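Local coordinates for monosaccharide ABC transporter substrate-binding protein, CUT2 family (Bradyrhizobium sp., PDB 4YHS) that probably binds a sugar or related small solute in the periplasm and delivers it to an ABC transporter of the monosaccharide-uptake CUT2 family, at residues 25-30 with 84-89; 69-74 with 343-348; 94-99 with 106-111; 158-163 with 303-308; 311-314 with 318-321. All blocks are in the same frame, centred on the assembly; numbering follows the deposited sequence.

Interaction 1 of 5, residues 25-30 with 84-89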
# COMPACT_ATOMS: atom_id res chain seq x y z
N GLU A 25 -1.41 21.89 -1.28
CA GLU A 25 -1.38 20.77 -2.22
C GLU A 25 -0.78 19.57 -1.52
O GLU A 25 -0.23 19.68 -0.43
CB GLU A 25 -0.54 21.13 -3.45
CG GLU A 25 -1.06 22.35 -4.22
CD GLU A 25 -2.14 21.99 -5.22
OE1 GLU A 25 -2.85 20.98 -4.99
OE2 GLU A 25 -2.27 22.70 -6.24
N TRP A 26 -0.88 18.42 -2.16
CA TRP A 26 -0.41 17.19 -1.60
C TRP A 26 1.11 17.12 -1.62
O TRP A 26 1.72 16.43 -0.79
CB TRP A 26 -1.00 16.00 -2.34
CG TRP A 26 -0.54 15.82 -3.77
CD1 TRP A 26 -1.17 16.30 -4.90
CD2 TRP A 26 0.61 15.10 -4.23
NE1 TRP A 26 -0.47 15.93 -6.02
CE2 TRP A 26 0.62 15.20 -5.64
CE3 TRP A 26 1.64 14.40 -3.59
CZ2 TRP A 26 1.61 14.58 -6.42
CZ3 TRP A 26 2.63 13.82 -4.36
CH2 TRP A 26 2.60 13.91 -5.77
N TYR A 27 1.71 17.85 -2.56
CA TYR A 27 3.14 17.88 -2.75
C TYR A 27 3.78 19.14 -2.11
O TYR A 27 3.08 20.11 -1.85
CB TYR A 27 3.45 17.84 -4.24
CG TYR A 27 2.84 18.97 -5.03
CD1 TYR A 27 1.58 18.84 -5.56
CD2 TYR A 27 3.54 20.16 -5.25
CE1 TYR A 27 1.01 19.86 -6.30
CE2 TYR A 27 2.99 21.18 -5.99
CZ TYR A 27 1.72 21.03 -6.52
OH TYR A 27 1.15 22.05 -7.27
N PRO A 28 5.11 19.12 -1.87
CA PRO A 28 6.01 17.98 -2.07
C PRO A 28 5.76 16.89 -1.05
O PRO A 28 5.27 17.18 0.05
CB PRO A 28 7.41 18.61 -1.89
CG PRO A 28 7.17 19.86 -1.09
CD PRO A 28 5.86 20.36 -1.57
N TYR A 29 6.05 15.64 -1.41
CA TYR A 29 5.72 14.52 -0.56
C TYR A 29 6.97 13.70 -0.28
O TYR A 29 7.75 13.44 -1.19
CB TYR A 29 4.63 13.66 -1.22
CG TYR A 29 3.76 12.86 -0.24
CD1 TYR A 29 2.67 13.45 0.37
CD2 TYR A 29 4.03 11.53 0.05
CE1 TYR A 29 1.89 12.77 1.26
CE2 TYR A 29 3.20 10.82 0.95
CZ TYR A 29 2.13 11.47 1.55
OH TYR A 29 1.30 10.85 2.46
N ASP A 30 7.14 13.30 0.97
CA ASP A 30 8.26 12.46 1.36
C ASP A 30 8.14 11.14 0.66
O ASP A 30 7.11 10.47 0.76
CB ASP A 30 8.29 12.25 2.88
CG ASP A 30 8.74 13.48 3.64
OD1 ASP A 30 9.36 14.39 3.04
OD2 ASP A 30 8.51 13.53 4.86
N SER A 84 -5.03 13.38 -12.34
CA SER A 84 -5.34 13.65 -13.75
C SER A 84 -6.09 14.99 -13.91
O SER A 84 -5.77 15.78 -14.80
CB SER A 84 -6.14 12.48 -14.33
OG SER A 84 -5.37 11.27 -14.33
N LYS A 85 -7.09 15.25 -13.06
CA LYS A 85 -7.77 16.54 -13.06
C LYS A 85 -6.80 17.71 -12.81
O LYS A 85 -6.85 18.72 -13.52
CB LYS A 85 -8.87 16.57 -12.00
CG LYS A 85 -10.29 16.49 -12.54
CD LYS A 85 -11.32 16.88 -11.46
CE LYS A 85 -11.26 15.93 -10.26
NZ LYS A 85 -12.31 16.20 -9.22
N ARG A 86 -5.92 17.57 -11.82
CA ARG A 86 -5.01 18.67 -11.45
C ARG A 86 -4.09 19.02 -12.60
O ARG A 86 -3.86 20.20 -12.89
CB ARG A 86 -4.16 18.28 -10.24
CG ARG A 86 -3.42 19.45 -9.62
CD ARG A 86 -2.53 19.00 -8.47
NE ARG A 86 -1.40 18.20 -8.95
CZ ARG A 86 -0.34 18.69 -9.59
NH1 ARG A 86 0.62 17.88 -9.99
NH2 ARG A 86 -0.25 19.99 -9.84
N LEU A 87 -3.60 18.00 -13.28
CA LEU A 87 -2.62 18.19 -14.38
C LEU A 87 -3.28 18.56 -15.68
O LEU A 87 -2.63 19.08 -16.59
CB LEU A 87 -1.78 16.92 -14.58
CG LEU A 87 -0.72 16.64 -13.49
CD1 LEU A 87 -0.06 15.28 -13.72
CD2 LEU A 87 0.30 17.76 -13.44
N GLY A 88 -4.59 18.35 -15.78
CA GLY A 88 -5.30 18.64 -17.02
C GLY A 88 -5.28 17.53 -18.06
O GLY A 88 -5.29 17.80 -19.26
N VAL A 89 -5.27 16.27 -17.62
CA VAL A 89 -5.16 15.17 -18.59
C VAL A 89 -6.42 14.32 -18.49
O VAL A 89 -7.21 14.50 -17.56
CB VAL A 89 -3.87 14.33 -18.36
CG1 VAL A 89 -2.64 15.19 -18.64
CG2 VAL A 89 -3.83 13.71 -16.96
O HOH W 1 -1.51 22.30 -8.86
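R86, near the end of helix 71-87, reaches across to W26 and Y27 of the N-terminal segment. Its guanidinium group is the packed part of the contact. CE1 of Y27 sits over the centre of one face of that group, 3.7 Å from R86 CZ. The tyrosine ring is tilted 54° from the guanidinium plane, so this is not a parallel stack. On another side, NE of R86 approaches the edge of the W26 indole, 3.8 Å from W26 NE1. That edge N-H is spent on E83, which also forms a salt bridge with R86 NH1. R86 leaves the helix with CG anti to its backbone N (chi1 -168°) and bends at chi3, which turns the guanidinium toward the two rings.

The outer side is looser and watery. E25 makes no direct salt bridge with R86; its OE2 lies 4.9 Å from R86 NH2. One water bridges them, donating to E25 OE2 at 2.8 Å and accepting from R86 NH2 at 2.8 Å. It also hydrogen-bonds Y27 OH. Just past R86 the helix closes in a Schellman motif with G88 as the C-prime residue. The contact thus ties the segment leading into strand 29-35 to the C-terminal end of helix 71-87.

Interaction 2 of 5, residues 69-74 with 343-348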
# COMPACT_ATOMS: atom_id res chain seq x y z
N LYS A 69 -13.05 -3.24 -5.56
CA LYS A 69 -13.83 -3.93 -4.52
C LYS A 69 -13.56 -3.48 -3.09
O LYS A 69 -14.35 -3.80 -2.20
CB LYS A 69 -13.59 -5.44 -4.60
CG LYS A 69 -14.21 -6.03 -5.84
CD LYS A 69 -13.60 -7.40 -6.22
CE LYS A 69 -14.20 -8.48 -5.41
NZ LYS A 69 -13.43 -9.76 -5.55
N ASP A 70 -12.47 -2.76 -2.85
CA ASP A 70 -12.16 -2.37 -1.48
C ASP A 70 -11.71 -0.93 -1.39
O ASP A 70 -11.56 -0.24 -2.40
CB ASP A 70 -11.09 -3.30 -0.86
CG ASP A 70 -9.76 -3.33 -1.62
OD1 ASP A 70 -9.49 -2.44 -2.45
OD2 ASP A 70 -8.94 -4.24 -1.35
N ALA A 71 -11.48 -0.48 -0.15
CA ALA A 71 -11.15 0.92 0.10
C ALA A 71 -9.76 1.24 -0.46
O ALA A 71 -9.50 2.37 -0.88
CB ALA A 71 -11.20 1.21 1.57
N TYR A 72 -8.88 0.25 -0.41
CA TYR A 72 -7.52 0.43 -0.87
C TYR A 72 -7.53 0.88 -2.34
O TYR A 72 -6.96 1.92 -2.66
CB TYR A 72 -6.71 -0.86 -0.72
CG TYR A 72 -5.24 -0.63 -1.04
CD1 TYR A 72 -4.75 -0.71 -2.34
CD2 TYR A 72 -4.34 -0.33 -0.02
CE1 TYR A 72 -3.41 -0.46 -2.63
CE2 TYR A 72 -2.99 -0.12 -0.28
CZ TYR A 72 -2.53 -0.19 -1.59
OH TYR A 72 -1.20 0.04 -1.88
N TRP A 73 -8.15 0.11 -3.22
CA TRP A 73 -8.17 0.49 -4.64
C TRP A 73 -9.07 1.69 -4.90
O TRP A 73 -8.82 2.45 -5.83
CB TRP A 73 -8.52 -0.75 -5.51
CG TRP A 73 -7.30 -1.64 -5.49
CD1 TRP A 73 -7.03 -2.67 -4.64
CD2 TRP A 73 -6.13 -1.50 -6.32
NE1 TRP A 73 -5.79 -3.19 -4.90
CE2 TRP A 73 -5.22 -2.49 -5.93
CE3 TRP A 73 -5.78 -0.63 -7.35
CZ2 TRP A 73 -3.97 -2.64 -6.54
CZ3 TRP A 73 -4.51 -0.79 -7.96
CH2 TRP A 73 -3.65 -1.78 -7.55
N LEU A 74 -10.07 1.93 -4.05
CA LEU A 74 -10.80 3.19 -4.13
C LEU A 74 -9.85 4.36 -3.85
O LEU A 74 -9.93 5.41 -4.48
CB LEU A 74 -11.98 3.18 -3.16
CG LEU A 74 -13.02 4.29 -3.26
CD1 LEU A 74 -13.74 4.22 -4.61
CD2 LEU A 74 -14.03 4.16 -2.10
N ILE A 343 -3.84 9.18 2.40
CA ILE A 343 -3.58 7.80 2.85
C ILE A 343 -4.77 6.88 2.79
O ILE A 343 -4.59 5.68 2.97
CB ILE A 343 -2.99 7.74 4.30
CG1 ILE A 343 -3.93 8.36 5.34
CG2 ILE A 343 -1.64 8.45 4.34
CD1 ILE A 343 -3.48 8.10 6.78
N LEU A 344 -5.94 7.43 2.51
CA LEU A 344 -7.18 6.67 2.31
C LEU A 344 -8.08 7.44 1.35
O LEU A 344 -7.92 8.66 1.18
CB LEU A 344 -7.90 6.47 3.63
CG LEU A 344 -7.44 5.40 4.62
CD1 LEU A 344 -8.24 5.55 5.92
CD2 LEU A 344 -7.63 4.03 4.02
N PRO A 345 -9.06 6.76 0.75
CA PRO A 345 -10.05 7.56 0.04
C PRO A 345 -10.90 8.37 1.00
O PRO A 345 -11.04 7.96 2.15
CB PRO A 345 -10.89 6.51 -0.69
CG PRO A 345 -10.80 5.31 0.18
CD PRO A 345 -9.39 5.31 0.71
N PRO A 346 -11.47 9.50 0.55
CA PRO A 346 -12.42 10.21 1.42
C PRO A 346 -13.58 9.29 1.79
O PRO A 346 -13.92 8.44 0.96
CB PRO A 346 -12.90 11.38 0.53
CG PRO A 346 -11.76 11.55 -0.48
CD PRO A 346 -11.31 10.17 -0.75
N ASP A 347 -14.16 9.45 2.97
CA ASP A 347 -15.44 8.78 3.26
C ASP A 347 -16.49 9.12 2.21
O ASP A 347 -16.62 10.26 1.80
CB ASP A 347 -15.97 9.18 4.63
CG ASP A 347 -15.01 8.84 5.74
OD1 ASP A 347 -14.94 7.67 6.11
OD2 ASP A 347 -14.34 9.76 6.23
N GLY A 348 -17.23 8.11 1.77
CA GLY A 348 -18.37 8.37 0.90
C GLY A 348 -17.97 8.50 -0.55
O GLY A 348 -18.82 8.54 -1.41
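P345 points its ring into the first turn of helix 71-87 and meets A71 and L74 there. L74 and the proline cross at about a right angle. The leucine offers its branch point and one methyl: CG lies 4.0 Å from P345 CB, and CD2 lies 4.1 Å from P345 CG. CG of L74 stands opposite its own backbone N (chi1 -169°), beside the carbonyl carbon. This swings the branched end across the proline ring.

A71 meets the CG and CD side of the ring; CG is shared with L74. The methyl CB of A71 is 4.3 Å from P345 CG. Its carbonyl is closer, with A71 O 3.3 Å from P345 CD. No hydrogen bond joins the segments; the contact is packing of the proline ring on two apolar side chains and one backbone carbonyl.

The helix start is set by its own cap. D70 is the N-cap residue, and its OD1 accepts from W73 N at 3.0 Å with a nearly straight N-H...O angle of 175°. W73 and Y72 point away from the proline. The indole packs edge-to-face with H67 and F65, while Y72 OH bonds to D297. P280, at the start of helix 280-287, touches both A71 and L344. Thus the loop after strand 322-331 lies against the N-terminal turn of helix 71-87, with helices 280-287 and 299-314 nearby.

Interaction 3 of 5, residues 94-99 with 106-111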
# COMPACT_ATOMS: atom_id res chain seq x y z
N VAL A 94 -10.39 1.47 -16.32
CA VAL A 94 -11.11 0.21 -16.43
C VAL A 94 -10.64 -0.71 -15.29
O VAL A 94 -9.52 -0.58 -14.79
CB VAL A 94 -10.89 -0.44 -17.82
CG1 VAL A 94 -11.48 0.47 -18.90
CG2 VAL A 94 -9.40 -0.70 -18.09
N GLU A 95 -11.53 -1.59 -14.81
CA GLU A 95 -11.18 -2.53 -13.74
C GLU A 95 -11.72 -3.93 -14.07
O GLU A 95 -12.83 -4.07 -14.61
CB GLU A 95 -11.70 -2.04 -12.39
CG GLU A 95 -13.19 -1.87 -12.33
CD GLU A 95 -13.92 -3.11 -11.91
OE1 GLU A 95 -15.13 -3.10 -12.11
OE2 GLU A 95 -13.29 -4.08 -11.39
N ALA A 96 -10.92 -4.96 -13.75
CA ALA A 96 -11.16 -6.29 -14.30
C ALA A 96 -12.11 -7.13 -13.46
O ALA A 96 -12.50 -8.21 -13.87
CB ALA A 96 -9.86 -7.03 -14.48
N GLY A 97 -12.49 -6.61 -12.31
CA GLY A 97 -13.47 -7.27 -11.47
C GLY A 97 -12.95 -8.27 -10.45
O GLY A 97 -13.74 -8.86 -9.73
N GLY A 98 -11.64 -8.41 -10.31
CA GLY A 98 -11.12 -9.33 -9.31
C GLY A 98 -9.79 -9.92 -9.68
O GLY A 98 -9.42 -9.96 -10.85
N TYR A 99 -9.06 -10.39 -8.67
CA TYR A 99 -7.75 -10.99 -8.92
C TYR A 99 -7.83 -12.36 -9.61
O TYR A 99 -6.80 -12.93 -9.99
CB TYR A 99 -6.97 -11.08 -7.61
CG TYR A 99 -6.24 -9.80 -7.25
CD1 TYR A 99 -5.17 -9.35 -8.03
CD2 TYR A 99 -6.61 -9.04 -6.15
CE1 TYR A 99 -4.51 -8.17 -7.72
CE2 TYR A 99 -5.94 -7.85 -5.82
CZ TYR A 99 -4.89 -7.43 -6.62
OH TYR A 99 -4.22 -6.27 -6.36
N ILE A 106 -6.03 -8.42 -19.41
CA ILE A 106 -5.32 -8.43 -20.66
C ILE A 106 -6.18 -7.85 -21.78
O ILE A 106 -5.72 -6.97 -22.51
CB ILE A 106 -4.83 -9.85 -20.99
CG1 ILE A 106 -3.73 -10.25 -19.99
CG2 ILE A 106 -4.30 -9.93 -22.42
CD1 ILE A 106 -3.28 -11.70 -20.12
N SER A 107 -7.43 -8.30 -21.90
CA SER A 107 -8.31 -7.82 -22.96
C SER A 107 -8.64 -6.33 -22.78
O SER A 107 -8.70 -5.59 -23.77
CB SER A 107 -9.60 -8.66 -23.03
OG SER A 107 -10.25 -8.74 -21.77
N GLN A 108 -8.84 -5.89 -21.54
CA GLN A 108 -9.16 -4.48 -21.28
C GLN A 108 -8.00 -3.55 -21.67
O GLN A 108 -8.21 -2.48 -22.25
CB GLN A 108 -9.53 -4.28 -19.80
CG GLN A 108 -10.89 -4.79 -19.43
CD GLN A 108 -11.20 -4.58 -17.96
OE1 GLN A 108 -10.36 -4.83 -17.09
NE2 GLN A 108 -12.41 -4.13 -17.67
N ILE A 109 -6.77 -3.97 -21.34
CA ILE A 109 -5.57 -3.25 -21.79
C ILE A 109 -5.41 -3.29 -23.32
O ILE A 109 -5.17 -2.26 -23.96
CB ILE A 109 -4.28 -3.85 -21.11
CG1 ILE A 109 -4.28 -3.52 -19.62
CG2 ILE A 109 -3.01 -3.35 -21.79
CD1 ILE A 109 -3.32 -4.41 -18.75
N GLU A 110 -5.54 -4.47 -23.92
CA GLU A 110 -5.46 -4.56 -25.38
C GLU A 110 -6.48 -3.60 -26.01
O GLU A 110 -6.17 -2.88 -26.96
CB GLU A 110 -5.73 -5.97 -25.87
CG GLU A 110 -4.59 -6.94 -25.65
CD GLU A 110 -4.93 -8.35 -26.05
OE1 GLU A 110 -6.11 -8.76 -25.93
OE2 GLU A 110 -4.00 -9.04 -26.50
N ASP A 111 -7.69 -3.61 -25.46
CA ASP A 111 -8.76 -2.79 -26.01
C ASP A 111 -8.49 -1.30 -25.82
O ASP A 111 -8.77 -0.51 -26.73
CB ASP A 111 -10.09 -3.19 -25.37
CG ASP A 111 -10.56 -4.58 -25.79
OD1 ASP A 111 -10.00 -5.19 -26.72
OD2 ASP A 111 -11.53 -5.04 -25.18
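V94 and Q108 face each other where the end of strand 90-95 runs beside helix 102-115, and their CA atoms are 7.0 Å apart. Beyond E95 the chain leaves the strand and turns through A96 and two glycines. G97 and G98 both have positive phi, where a side chain would jam against the preceding carbonyl oxygen. Residues 106-111 are regular helix throughout. Strand, glycine turn and helix form a beta-alpha unit of the alpha/beta lobe.

Q108 is the side chain that reaches across. It is extended beyond CG, and it slides past V94 in the opposite direction. Its CB lies 4.0 Å from V94 CG2. NE2 donates to E95 O at 3.1 Å with an N-H...O angle of 164°. The carbonyl oxygen lies almost in the amide plane of Q108, but NE2 comes from above the carbonyl plane, away from the lone-pair directions. The other amide atom, OE1, packs against A96, 3.2 Å from its CA and 3.4 Å from its CB. It is also near A96 N, but the angle is too poor for a hydrogen bond. An alanine at Q108 is likely to strip E95 O of this N-H and open a gap beside V94 and A96.

E95 itself turns away, and its OE2 makes a weak bond to G97 N. The chemistry is thus one-sided: a single uncharged amide donor ties the helix to the strand end, and the rest of the contact is van der Waals packing.

Interaction 4 of 5, residues 158-163 with 303-308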
# COMPACT_ATOMS: atom_id res chain seq x y z
N ALA A 158 8.32 2.98 -15.59
CA ALA A 158 8.44 3.54 -14.23
C ALA A 158 7.61 2.71 -13.27
O ALA A 158 6.62 2.11 -13.68
CB ALA A 158 7.96 4.97 -14.16
N LYS A 159 8.02 2.71 -12.00
CA LYS A 159 7.27 2.10 -10.91
C LYS A 159 6.83 3.14 -9.90
O LYS A 159 7.60 4.05 -9.54
CB LYS A 159 8.09 1.01 -10.23
CG LYS A 159 8.48 -0.16 -11.13
CD LYS A 159 9.39 -1.15 -10.44
CE LYS A 159 9.74 -2.30 -11.37
NZ LYS A 159 8.62 -3.27 -11.44
N SER A 160 5.59 3.00 -9.44
CA SER A 160 5.04 3.77 -8.32
C SER A 160 4.46 2.76 -7.34
O SER A 160 3.32 2.29 -7.50
CB SER A 160 3.97 4.73 -8.79
OG SER A 160 3.50 5.51 -7.72
N LEU A 161 5.25 2.41 -6.33
CA LEU A 161 4.86 1.37 -5.42
C LEU A 161 5.75 1.32 -4.19
O LEU A 161 6.77 2.03 -4.10
CB LEU A 161 4.90 0.02 -6.15
CG LEU A 161 6.08 -0.23 -7.09
CD1 LEU A 161 7.35 -0.47 -6.32
CD2 LEU A 161 5.76 -1.44 -7.99
N VAL A 162 5.34 0.51 -3.22
CA VAL A 162 6.15 0.29 -2.01
C VAL A 162 6.40 -1.19 -1.79
O VAL A 162 5.85 -2.02 -2.53
CB VAL A 162 5.47 0.89 -0.75
CG1 VAL A 162 5.07 2.34 -1.02
CG2 VAL A 162 4.25 0.05 -0.32
N SER A 163 7.25 -1.50 -0.81
CA SER A 163 7.53 -2.89 -0.39
C SER A 163 6.85 -3.27 0.91
O SER A 163 6.90 -2.48 1.86
CB SER A 163 9.05 -3.09 -0.22
OG SER A 163 9.34 -4.38 0.31
N GLY A 303 -1.04 6.42 -6.62
CA GLY A 303 -1.84 6.75 -7.79
C GLY A 303 -1.45 8.07 -8.43
O GLY A 303 -1.24 8.13 -9.66
N ARG A 304 -1.37 9.13 -7.64
CA ARG A 304 -0.94 10.44 -8.18
C ARG A 304 0.45 10.40 -8.87
O ARG A 304 0.61 10.99 -9.92
CB ARG A 304 -0.87 11.50 -7.07
CG ARG A 304 -2.17 11.80 -6.32
CD ARG A 304 -1.99 13.04 -5.46
NE ARG A 304 -3.22 13.45 -4.73
CZ ARG A 304 -4.09 14.35 -5.18
NH1 ARG A 304 -3.92 14.91 -6.38
NH2 ARG A 304 -5.15 14.72 -4.43
N ILE A 305 1.43 9.76 -8.24
CA ILE A 305 2.78 9.68 -8.79
C ILE A 305 2.78 8.96 -10.14
O ILE A 305 3.48 9.39 -11.05
CB ILE A 305 3.75 8.99 -7.81
CG1 ILE A 305 4.08 9.98 -6.68
CG2 ILE A 305 5.07 8.55 -8.51
CD1 ILE A 305 4.82 9.41 -5.54
N ALA A 306 2.01 7.88 -10.27
CA ALA A 306 1.93 7.16 -11.55
C ALA A 306 1.46 8.08 -12.68
O ALA A 306 1.98 8.03 -13.79
CB ALA A 306 0.97 5.98 -11.43
N VAL A 307 0.46 8.90 -12.40
CA VAL A 307 -0.04 9.83 -13.39
C VAL A 307 1.04 10.86 -13.72
O VAL A 307 1.32 11.11 -14.91
CB VAL A 307 -1.31 10.55 -12.92
CG1 VAL A 307 -1.71 11.72 -13.87
CG2 VAL A 307 -2.45 9.56 -12.81
N ASP A 308 1.66 11.44 -12.70
CA ASP A 308 2.73 12.42 -12.93
C ASP A 308 3.89 11.83 -13.74
O ASP A 308 4.39 12.45 -14.68
CB ASP A 308 3.28 12.97 -11.62
CG ASP A 308 4.28 14.11 -11.84
OD1 ASP A 308 3.89 15.10 -12.48
OD2 ASP A 308 5.44 14.02 -11.39
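S160 and the pair I305 and A306 meet in a buried contact between strand 158-160 and helix 299-314. The nearest CA atoms, those of S160 and A306, are only 5.6 Å apart, a spacing made possible by the small side chains of both residues.

The apolar part comes first. CB of S160 lies 4.2 Å from the CB of A306, side by side at the closest point of the backbones. It also lies 4.0 Å from I305 CG2. CG2 of I305 is the methyl that meets the serine.

The polar atom is handled differently. OG of S160 lies 3.5 Å from both CB and CG2 of I305, but these are packing contacts. No hydrogen bond crosses between the two segments. With OG anti to the backbone N (chi1 -177°), the hydroxyl is turned to the helix, where it hydrogen-bonds to Q302 O, about one turn before I305 and A306. This buried group therefore has a polar partner.

Backbone bonds fix the strand: S160 pairs with D146 and V148, and K159 pairs with K321 and V323. A306 also touches I145 and L147 of strand 144-147, and I305 touches V323 of strand 322-331. The helix therefore lies across neighbouring strands of the parallel part of the sheet. This helix-on-sheet packing is characteristic of the alpha/beta lobes of periplasmic binding proteins.

Interaction 5 of 5, residues 311-314 with 318-321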
# COMPACT_ATOMS: atom_id res chain seq x y z
N VAL A 311 2.92 11.48 -17.46
CA VAL A 311 2.92 12.77 -18.15
C VAL A 311 4.36 13.21 -18.42
O VAL A 311 4.70 13.62 -19.53
CB VAL A 311 2.13 13.82 -17.33
CG1 VAL A 311 2.28 15.23 -17.92
CG2 VAL A 311 0.63 13.41 -17.26
N ARG A 312 5.23 13.08 -17.43
CA ARG A 312 6.63 13.50 -17.59
C ARG A 312 7.30 12.73 -18.74
O ARG A 312 8.01 13.32 -19.57
CB ARG A 312 7.42 13.31 -16.29
CG ARG A 312 7.10 14.32 -15.19
CD ARG A 312 7.73 13.93 -13.83
NE ARG A 312 7.59 15.03 -12.87
CZ ARG A 312 8.33 16.13 -12.88
NH1 ARG A 312 9.29 16.29 -13.80
NH2 ARG A 312 8.12 17.09 -11.96
N ILE A 313 7.06 11.42 -18.80
CA ILE A 313 7.61 10.58 -19.85
C ILE A 313 7.08 11.06 -21.20
O ILE A 313 7.85 11.32 -22.13
CB ILE A 313 7.25 9.09 -19.59
CG1 ILE A 313 8.01 8.56 -18.37
CG2 ILE A 313 7.57 8.18 -20.78
CD1 ILE A 313 7.39 7.31 -17.80
N LEU A 314 5.76 11.21 -21.32
CA LEU A 314 5.15 11.62 -22.58
C LEU A 314 5.70 12.98 -23.05
O LEU A 314 5.78 13.26 -24.27
CB LEU A 314 3.62 11.69 -22.46
CG LEU A 314 2.90 10.35 -22.37
CD1 LEU A 314 1.50 10.56 -21.87
CD2 LEU A 314 2.86 9.74 -23.74
N ASP A 318 12.34 15.07 -17.15
CA ASP A 318 12.95 14.25 -16.13
C ASP A 318 11.88 13.64 -15.25
O ASP A 318 10.84 14.25 -15.02
CB ASP A 318 13.93 15.06 -15.29
CG ASP A 318 15.25 15.31 -15.99
OD1 ASP A 318 15.53 14.64 -17.02
OD2 ASP A 318 16.00 16.18 -15.51
N TYR A 319 12.11 12.42 -14.80
CA TYR A 319 11.19 11.76 -13.90
C TYR A 319 11.95 10.79 -13.05
O TYR A 319 13.09 10.40 -13.38
CB TYR A 319 10.07 11.05 -14.64
CG TYR A 319 10.56 9.94 -15.57
CD1 TYR A 319 11.16 10.25 -16.78
CD2 TYR A 319 10.41 8.60 -15.25
CE1 TYR A 319 11.61 9.26 -17.64
CE2 TYR A 319 10.86 7.59 -16.11
CZ TYR A 319 11.46 7.94 -17.30
OH TYR A 319 11.91 6.98 -18.17
N VAL A 320 11.33 10.42 -11.94
CA VAL A 320 11.92 9.48 -11.02
C VAL A 320 11.41 8.10 -11.44
O VAL A 320 10.21 7.91 -11.52
CB VAL A 320 11.54 9.80 -9.55
CG1 VAL A 320 12.13 8.76 -8.65
CG2 VAL A 320 12.03 11.21 -9.18
N LYS A 321 12.31 7.16 -11.75
CA LYS A 321 11.88 5.93 -12.41
C LYS A 321 11.29 4.88 -11.48
O LYS A 321 10.39 4.13 -11.87
CB LYS A 321 13.06 5.32 -13.16
CG LYS A 321 12.74 4.11 -14.00
CD LYS A 321 13.84 3.91 -15.06
CE LYS A 321 13.65 2.58 -15.80
NZ LYS A 321 14.48 2.46 -17.03
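Y319 folds back over I313 at a helix-to-strand connection, where the loop after helix 299-314 leads into strand 322-331 of an alpha/beta lobe. The first contact is a CH-pi interaction. I313 CG1 stands 3.6 Å from the centroid of the Y319 ring, only 8° off the ring normal, so it points at the middle of the face. CD1 of the same isoleucine lies toward one side of the rim, 3.9 Å from Y319 CE2. Y319 CG lies between its backbone N and carbonyl carbon (chi1 62°), which folds the ring back toward the helix.

R312 lies next to this pair. Its chain is extended from CG to NE and runs past Y319 in the opposite direction, with CD 3.8 Å from Y319 CB. Further out, its guanidinium is held by three groups: D318 O takes NH1, D308 forms a salt bridge with NE, and V50 O makes a weak bond with NH2. A leucine in place of R312 would probably cost the loop carbonyl its donor and D308 its charged partner. The D318 carboxylate takes no part in the bond, its OD2 lying well away from NH1. The bond itself is short but bent: R312 NH1 donates to D318 O at 2.8 Å with an N-H...O angle of 140°.

In the fold
From the N terminus, the chain enters interaction 1, which holds residues 25-30 against the end of helix 71-87 after a loop of 53 residues. Interaction 2 uses the start of that helix but closes only near the C terminus, so it crosses interaction 1. Interactions 3, 4 and 5 all nest inside its long loop, in series. Interaction 3 closes a short strand-to-helix turn. Interaction 4 returns helix 299-314 to strand 158-160 from 140 residues away. Interaction 5 closes the tight turn after that helix, and K159 N probably bonds to K321 O between the two. W26 and R304 bring interactions 1 and 4 into touch.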